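Local atomic coordinates of putative NADPH-dependent oxidoreductase (Desulfitobacterium hafniense DCB-2, PDB entry 3DB2), a protein that probably acts as an NADPH-dependent oxidoreductase, pairing a nucleotide-binding Rossmann domain with a second, largely beta-sheet domain. Residues 120-128 and 320-330; 196-204 and 340-349. One frame throughout, in Å; residues are numbered along the deposited sequence.

Contact 1 (120-128 and 320-330); sequences FLCGHSSRR and TEIGAEASLRN
Gly323, whose CA lies at the edge of the Phe120 ring and in its plane, has its O gripped twice by Ser327, by the backbone N at 2.9 Å and by OG at 2.8 Å. Both bonds fasten the first turn of helix 324-330, for which Gly323 is the N-cap; small Ser327 fits against Cys122 CB. Beside this turn, Cys122 N donates almost straight to Ile322 O (3.2 Å, N-H...O angle 173°), and Thr320 OG1 donates to Phe120 O at 2.7 Å. Arg127 bends at chi3 (81°), bringing NH1 within 2.8 Å of Glu321 OE2; the oxygen lies in the guanidinium plane but is itself approached from above the carboxylate. Ile322 CG1 covers the centre of that guanidinium, while CD1 reaches His124 ND1 at 3.6 Å. Arg127 NE pairs with Asp188, and Glu321 OE1 with Arg133. With a leucine in place of Arg127, Glu321 OE2 and Asp188 would probably each lose a charged mate and Ile322 the flat group it packs on. Arg128 turns mainly to Glu309. Thr320 and Ile322 bond to the edge of strand 120-123 that faces away from strand 92-96, an outermost edge, within this chain, of the parallel Rossmann sheet.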
# COMPACT_ATOMS: atom_id res chain seq x y z
N PHE C 120 14.09 -17.29 -26.07
CA PHE C 120 12.94 -17.44 -25.19
C PHE C 120 12.54 -16.08 -24.63
O PHE C 120 13.45 -15.43 -24.10
CB PHE C 120 13.28 -18.42 -24.08
CG PHE C 120 12.21 -18.54 -23.01
CD1 PHE C 120 11.18 -19.45 -23.20
CD2 PHE C 120 12.21 -17.77 -21.86
CE1 PHE C 120 10.18 -19.55 -22.27
CE2 PHE C 120 11.21 -17.86 -20.92
CZ PHE C 120 10.20 -18.77 -21.13
N LEU C 121 11.26 -15.77 -24.69
CA LEU C 121 10.66 -14.65 -23.95
C LEU C 121 9.41 -15.16 -23.25
O LEU C 121 8.53 -15.81 -23.83
CB LEU C 121 10.42 -13.43 -24.84
CG LEU C 121 9.81 -12.17 -24.22
CD1 LEU C 121 10.77 -11.55 -23.22
CD2 LEU C 121 9.44 -11.14 -25.28
N CYS C 122 9.30 -14.85 -21.95
CA CYS C 122 8.04 -15.04 -21.23
C CYS C 122 7.40 -13.67 -21.11
O CYS C 122 7.93 -12.79 -20.43
CB CYS C 122 8.27 -15.70 -19.87
SG CYS C 122 6.72 -15.92 -18.97
N GLY C 123 6.31 -13.38 -21.79
CA GLY C 123 5.73 -12.10 -21.98
C GLY C 123 5.02 -11.50 -20.79
O GLY C 123 3.84 -11.69 -20.62
N HIS C 124 5.75 -10.72 -20.00
CA HIS C 124 5.25 -9.75 -19.03
C HIS C 124 5.32 -8.36 -19.66
O HIS C 124 6.37 -7.73 -19.64
CB HIS C 124 6.08 -9.77 -17.76
CG HIS C 124 6.35 -11.12 -17.18
ND1 HIS C 124 7.11 -12.09 -17.78
CD2 HIS C 124 5.92 -11.64 -16.02
CE1 HIS C 124 7.15 -13.15 -17.01
NE2 HIS C 124 6.44 -12.90 -15.93
N SER C 125 4.25 -7.86 -20.28
CA SER C 125 4.43 -6.72 -21.18
C SER C 125 4.25 -5.39 -20.50
O SER C 125 4.54 -4.39 -21.14
CB SER C 125 3.44 -6.82 -22.36
OG SER C 125 2.11 -6.57 -21.91
N SER C 126 3.77 -5.36 -19.27
CA SER C 126 3.58 -4.11 -18.54
C SER C 126 4.84 -3.26 -18.43
O SER C 126 4.79 -2.03 -18.47
CB SER C 126 3.03 -4.40 -17.10
OG SER C 126 2.54 -3.20 -16.53
N ARG C 127 6.00 -3.91 -18.26
CA ARG C 127 7.27 -3.22 -18.11
C ARG C 127 7.61 -2.47 -19.41
O ARG C 127 8.41 -1.55 -19.35
CB ARG C 127 8.45 -4.12 -17.76
CG ARG C 127 8.82 -5.20 -18.74
CD ARG C 127 10.24 -5.67 -18.53
NE ARG C 127 10.35 -6.65 -17.43
CZ ARG C 127 11.55 -7.05 -17.02
NH1 ARG C 127 12.65 -6.58 -17.57
NH2 ARG C 127 11.72 -7.93 -16.03
N ARG C 128 6.97 -2.85 -20.50
CA ARG C 128 7.22 -2.24 -21.80
C ARG C 128 6.43 -0.95 -22.01
O ARG C 128 6.76 -0.16 -22.92
CB ARG C 128 6.87 -3.21 -22.93
CG ARG C 128 7.35 -4.63 -22.75
CD ARG C 128 7.88 -5.21 -24.03
NE ARG C 128 8.72 -6.35 -23.71
CZ ARG C 128 9.98 -6.62 -23.97
NH1 ARG C 128 10.72 -5.79 -24.65
NH2 ARG C 128 10.50 -7.77 -23.55
N THR C 320 16.54 -11.84 -25.15
CA THR C 320 15.32 -11.06 -24.87
C THR C 320 15.37 -10.49 -23.46
O THR C 320 16.30 -10.82 -22.70
CB THR C 320 14.06 -11.92 -24.98
OG1 THR C 320 14.07 -12.81 -23.86
CG2 THR C 320 14.07 -12.66 -26.30
N GLU C 321 14.40 -9.64 -23.09
CA GLU C 321 14.54 -8.97 -21.79
C GLU C 321 14.16 -9.85 -20.62
O GLU C 321 14.60 -9.56 -19.51
CB GLU C 321 13.69 -7.69 -21.74
CG GLU C 321 14.14 -6.74 -20.64
CD GLU C 321 13.40 -5.42 -20.69
OE1 GLU C 321 12.97 -4.99 -21.78
OE2 GLU C 321 13.21 -4.80 -19.64
N ILE C 322 13.33 -10.88 -20.84
CA ILE C 322 12.80 -11.67 -19.75
C ILE C 322 12.91 -13.16 -20.06
O ILE C 322 11.98 -13.74 -20.63
CB ILE C 322 11.32 -11.41 -19.42
CG1 ILE C 322 10.89 -9.95 -19.43
CG2 ILE C 322 11.04 -12.03 -18.06
CD1 ILE C 322 9.44 -9.72 -19.05
N GLY C 323 14.05 -13.71 -19.67
CA GLY C 323 14.36 -15.12 -19.85
C GLY C 323 13.68 -16.00 -18.82
O GLY C 323 12.90 -15.55 -17.97
N ALA C 324 13.99 -17.30 -18.91
CA ALA C 324 13.43 -18.35 -18.07
C ALA C 324 13.79 -18.12 -16.60
O ALA C 324 12.93 -18.33 -15.75
CB ALA C 324 13.93 -19.73 -18.50
N GLU C 325 15.00 -17.66 -16.35
CA GLU C 325 15.44 -17.43 -14.97
C GLU C 325 14.65 -16.30 -14.31
O GLU C 325 14.12 -16.43 -13.21
CB GLU C 325 16.92 -17.09 -14.97
CG GLU C 325 17.74 -17.53 -13.79
CD GLU C 325 19.21 -17.21 -14.11
OE1 GLU C 325 19.58 -16.02 -14.08
OE2 GLU C 325 19.93 -18.18 -14.42
N ALA C 326 14.60 -15.18 -15.01
CA ALA C 326 13.91 -13.98 -14.60
C ALA C 326 12.43 -14.31 -14.39
O ALA C 326 11.84 -13.93 -13.39
CB ALA C 326 14.13 -12.87 -15.59
N SER C 327 11.84 -15.02 -15.34
CA SER C 327 10.42 -15.38 -15.21
C SER C 327 10.20 -16.25 -13.99
O SER C 327 9.22 -16.08 -13.25
CB SER C 327 9.92 -16.11 -16.46
OG SER C 327 10.16 -15.32 -17.61
N LEU C 328 11.13 -17.19 -13.80
CA LEU C 328 11.09 -18.11 -12.66
C LEU C 328 11.15 -17.26 -11.39
O LEU C 328 10.47 -17.60 -10.43
CB LEU C 328 12.21 -19.14 -12.75
CG LEU C 328 12.22 -20.30 -11.76
CD1 LEU C 328 12.94 -21.49 -12.35
CD2 LEU C 328 12.85 -19.92 -10.43
N ARG C 329 11.94 -16.19 -11.36
CA ARG C 329 12.02 -15.39 -10.16
C ARG C 329 10.68 -14.74 -9.85
O ARG C 329 10.33 -14.57 -8.68
CB ARG C 329 13.07 -14.29 -10.26
CG ARG C 329 14.43 -14.60 -9.66
CD ARG C 329 15.17 -13.33 -9.29
NE ARG C 329 15.85 -13.39 -8.01
CZ ARG C 329 15.37 -13.04 -6.82
NH1 ARG C 329 14.13 -12.58 -6.69
NH2 ARG C 329 16.15 -13.16 -5.76
N ASN C 330 9.94 -14.39 -10.89
CA ASN C 330 8.60 -13.81 -10.67
C ASN C 330 7.66 -14.84 -10.06
O ASN C 330 6.89 -14.60 -9.12
CB ASN C 330 8.03 -13.25 -11.98
CG ASN C 330 8.77 -12.04 -12.50
OD1 ASN C 330 9.45 -11.39 -11.70
ND2 ASN C 330 8.59 -11.76 -13.78
O HOH W 1 16.73 -15.20 -25.50
O HOH W 2 6.57 -15.69 -14.88
O HOH W 3 14.46 -9.39 -16.66

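Contact 2 (196-204 and 340-349); sequences PVARVFNFG and SVHEKRPVEI
The Phe201 ring turns its edge to the chain at Arg345 and Pro346, with CD1 3.5 Å from Pro346 N and Arg345 CA also in the ring plane. Phe203 CE1 lies at that ring's edge too, while Phe201 CE2 sits over the centre of the Phe203 ring. Phe201 stacks with Phe201 of the second subunit, so this flat, apolar side chain serves the subunit interface as well. The guanidinium of Arg199 has Ala198 CB over one face, offset toward the rim, and Glu348 at its edge. The grip is side-on: Arg199 NE reaches Glu348 OE2 at 2.9 Å in the guanidinium plane, and Arg199 NH2 meets Glu348 OE1, which lies 23° out of that plane, at 2.9 Å. Both oxygens use their syn lone pairs, and the two side chains run side by side in the same direction. Arg199 NH1 is left to pair with Glu222. These residues sit where strand 347-348 joins the edge of the mixed sheet, antiparallel to strand 197-204: Arg199 and Glu348 form a non-hydrogen-bonded pair, Val200 and Val347 a hydrogen-bonded one. Toward its other neighbour, strand 216-223, Ala198 and Arg199 both face Glu222, a classic beta bulge. Beyond Val347, Ile349 N donates to Ala198 O (N-H...O angle 173°), and its CG1 packs on Val197 CG1 at 3.9 Å. At the other end, Ser340 OG, anti to its own N (chi1 170°), is thereby set between Asn202 N, from which it accepts at 2.9 Å, and Arg345 O, to which it donates at 2.8 Å, a double role that suits a hydroxyl. Val341 CG2 rests against Asn202 ND2, whose amide is turned to Thr219 and Asn217.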
# COMPACT_ATOMS: atom_id res chain seq x y z
N PRO C 196 16.11 -7.83 -7.84
CA PRO C 196 15.55 -9.05 -7.28
C PRO C 196 15.08 -8.97 -5.83
O PRO C 196 15.69 -8.45 -4.89
CB PRO C 196 16.71 -10.08 -7.37
CG PRO C 196 17.93 -9.22 -7.39
CD PRO C 196 17.55 -7.99 -8.14
N VAL C 197 13.92 -9.56 -5.60
CA VAL C 197 13.34 -9.69 -4.27
C VAL C 197 14.14 -10.70 -3.45
O VAL C 197 14.55 -11.73 -3.97
CB VAL C 197 11.88 -10.13 -4.39
CG1 VAL C 197 11.33 -10.44 -3.01
CG2 VAL C 197 11.06 -9.04 -5.09
N ALA C 198 14.36 -10.40 -2.17
CA ALA C 198 15.03 -11.33 -1.27
C ALA C 198 14.08 -12.17 -0.45
O ALA C 198 14.29 -13.36 -0.17
CB ALA C 198 15.96 -10.57 -0.34
N ARG C 199 13.01 -11.59 0.06
CA ARG C 199 12.06 -12.25 0.94
C ARG C 199 10.68 -11.62 0.84
O ARG C 199 10.48 -10.46 0.40
CB ARG C 199 12.48 -12.23 2.41
CG ARG C 199 12.58 -10.83 3.03
CD ARG C 199 13.26 -10.94 4.43
NE ARG C 199 14.59 -11.52 4.17
CZ ARG C 199 15.61 -10.83 3.72
NH1 ARG C 199 15.53 -9.51 3.51
NH2 ARG C 199 16.72 -11.53 3.52
N VAL C 200 9.67 -12.40 1.23
CA VAL C 200 8.26 -12.16 1.10
C VAL C 200 7.50 -12.42 2.40
O VAL C 200 7.83 -13.41 3.04
CB VAL C 200 7.66 -13.11 0.02
CG1 VAL C 200 6.19 -12.82 -0.23
CG2 VAL C 200 8.45 -13.01 -1.27
N PHE C 201 6.50 -11.60 2.71
CA PHE C 201 5.51 -11.94 3.74
C PHE C 201 4.13 -11.66 3.12
O PHE C 201 3.91 -10.63 2.48
CB PHE C 201 5.72 -11.23 5.08
CG PHE C 201 4.68 -11.69 6.09
CD1 PHE C 201 4.96 -12.81 6.87
CD2 PHE C 201 3.45 -11.08 6.27
CE1 PHE C 201 4.02 -13.29 7.78
CE2 PHE C 201 2.52 -11.54 7.18
CZ PHE C 201 2.81 -12.66 7.94
N ASN C 202 3.17 -12.55 3.37
CA ASN C 202 1.82 -12.28 2.87
C ASN C 202 0.75 -12.60 3.91
O ASN C 202 0.84 -13.62 4.59
CB ASN C 202 1.54 -13.09 1.61
CG ASN C 202 0.27 -12.78 0.89
OD1 ASN C 202 0.05 -11.69 0.35
ND2 ASN C 202 -0.66 -13.71 0.79
N PHE C 203 -0.28 -11.76 3.98
CA PHE C 203 -1.56 -12.09 4.59
C PHE C 203 -2.58 -12.24 3.45
O PHE C 203 -2.67 -11.36 2.57
CB PHE C 203 -2.04 -11.07 5.58
CG PHE C 203 -1.37 -11.00 6.95
CD1 PHE C 203 -1.12 -12.12 7.68
CD2 PHE C 203 -1.04 -9.74 7.48
CE1 PHE C 203 -0.56 -12.10 8.95
CE2 PHE C 203 -0.46 -9.70 8.74
CZ PHE C 203 -0.20 -10.85 9.46
N GLY C 204 -3.36 -13.32 3.44
CA GLY C 204 -4.37 -13.37 2.38
C GLY C 204 -5.39 -14.48 2.63
O GLY C 204 -5.08 -15.45 3.32
N SER C 340 4.16 -18.35 2.62
CA SER C 340 4.16 -17.44 3.78
C SER C 340 2.83 -17.51 4.51
O SER C 340 2.73 -17.42 5.74
CB SER C 340 4.50 -16.00 3.35
OG SER C 340 4.29 -15.04 4.36
N VAL C 341 1.75 -17.68 3.75
CA VAL C 341 0.42 -17.78 4.30
C VAL C 341 0.25 -19.11 5.04
O VAL C 341 -0.26 -19.07 6.16
CB VAL C 341 -0.70 -17.68 3.25
CG1 VAL C 341 -2.08 -18.01 3.81
CG2 VAL C 341 -0.73 -16.27 2.74
N HIS C 342 0.63 -20.22 4.42
CA HIS C 342 0.52 -21.50 5.11
C HIS C 342 1.31 -21.60 6.40
O HIS C 342 0.79 -22.10 7.38
CB HIS C 342 0.99 -22.61 4.14
CG HIS C 342 -0.05 -22.69 3.05
ND1 HIS C 342 0.27 -22.62 1.71
CD2 HIS C 342 -1.39 -22.81 3.10
CE1 HIS C 342 -0.84 -22.71 0.99
NE2 HIS C 342 -1.87 -22.83 1.81
N GLU C 343 2.55 -21.10 6.38
CA GLU C 343 3.53 -21.26 7.43
C GLU C 343 3.58 -20.08 8.40
O GLU C 343 4.33 -20.14 9.37
CB GLU C 343 4.87 -21.52 6.74
CG GLU C 343 4.82 -22.87 6.01
CD GLU C 343 6.18 -23.42 5.67
OE1 GLU C 343 7.19 -23.18 6.36
OE2 GLU C 343 6.26 -24.13 4.65
N LYS C 344 2.78 -19.06 8.13
CA LYS C 344 2.62 -17.87 8.92
C LYS C 344 3.97 -17.26 9.28
O LYS C 344 4.34 -16.97 10.42
CB LYS C 344 1.80 -18.20 10.18
CG LYS C 344 0.37 -18.65 9.85
CD LYS C 344 -0.40 -18.86 11.16
CE LYS C 344 -1.79 -19.44 10.91
NZ LYS C 344 -2.47 -19.69 12.22
N ARG C 345 4.77 -16.96 8.27
CA ARG C 345 6.14 -16.53 8.45
C ARG C 345 6.67 -15.91 7.18
O ARG C 345 6.17 -16.26 6.11
CB ARG C 345 7.04 -17.71 8.84
CG ARG C 345 7.26 -18.71 7.68
CD ARG C 345 8.04 -19.93 8.07
NE ARG C 345 8.43 -20.85 7.03
CZ ARG C 345 9.41 -20.77 6.15
NH1 ARG C 345 10.21 -19.71 6.12
NH2 ARG C 345 9.62 -21.75 5.25
N PRO C 346 7.66 -15.03 7.27
CA PRO C 346 8.36 -14.55 6.08
C PRO C 346 9.17 -15.69 5.45
O PRO C 346 9.65 -16.61 6.12
CB PRO C 346 9.33 -13.50 6.58
CG PRO C 346 9.48 -13.80 8.03
CD PRO C 346 8.15 -14.37 8.49
N VAL C 347 9.33 -15.61 4.14
CA VAL C 347 9.91 -16.70 3.35
C VAL C 347 10.96 -16.12 2.42
O VAL C 347 10.63 -15.15 1.69
CB VAL C 347 8.85 -17.41 2.51
CG1 VAL C 347 9.53 -18.43 1.59
CG2 VAL C 347 7.82 -18.07 3.42
N GLU C 348 12.15 -16.68 2.48
CA GLU C 348 13.27 -16.27 1.63
C GLU C 348 12.97 -16.80 0.22
O GLU C 348 12.52 -17.91 0.02
CB GLU C 348 14.61 -16.78 2.10
CG GLU C 348 15.00 -16.44 3.53
CD GLU C 348 15.12 -14.93 3.72
OE1 GLU C 348 15.98 -14.32 3.04
OE2 GLU C 348 14.34 -14.42 4.54
N ILE C 349 13.25 -16.00 -0.80
CA ILE C 349 13.09 -16.51 -2.16
C ILE C 349 14.06 -17.65 -2.41
O ILE C 349 13.82 -18.56 -3.19
CB ILE C 349 13.32 -15.37 -3.17
CG1 ILE C 349 12.40 -14.16 -2.98
CG2 ILE C 349 13.20 -15.90 -4.58
CD1 ILE C 349 10.93 -14.48 -3.24
O HOH W 4 0.91 -15.26 6.85

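Contacts 1 and 2 lie about 22 Å apart, centre to centre, and share helix 324-343: contact 1 takes its N-terminal end, contact 2 its C-terminal end. Along the chain the segments alternate, in the order 120-128, 196-204, 320-330, 340-349, so the late part of the sequence returns first to the parallel Rossmann sheet and then to the mixed sheet of the other domain. The two sites touch through Arg329, whose NH2, in one of its two modelled conformations, lies 2.8 Å from Val197 O, a probable hydrogen bond, and whose guanidinium then packs on Pro196. One helix thus ties the two domains together, running from the buried contact 1 to contact 2, beside the second subunit.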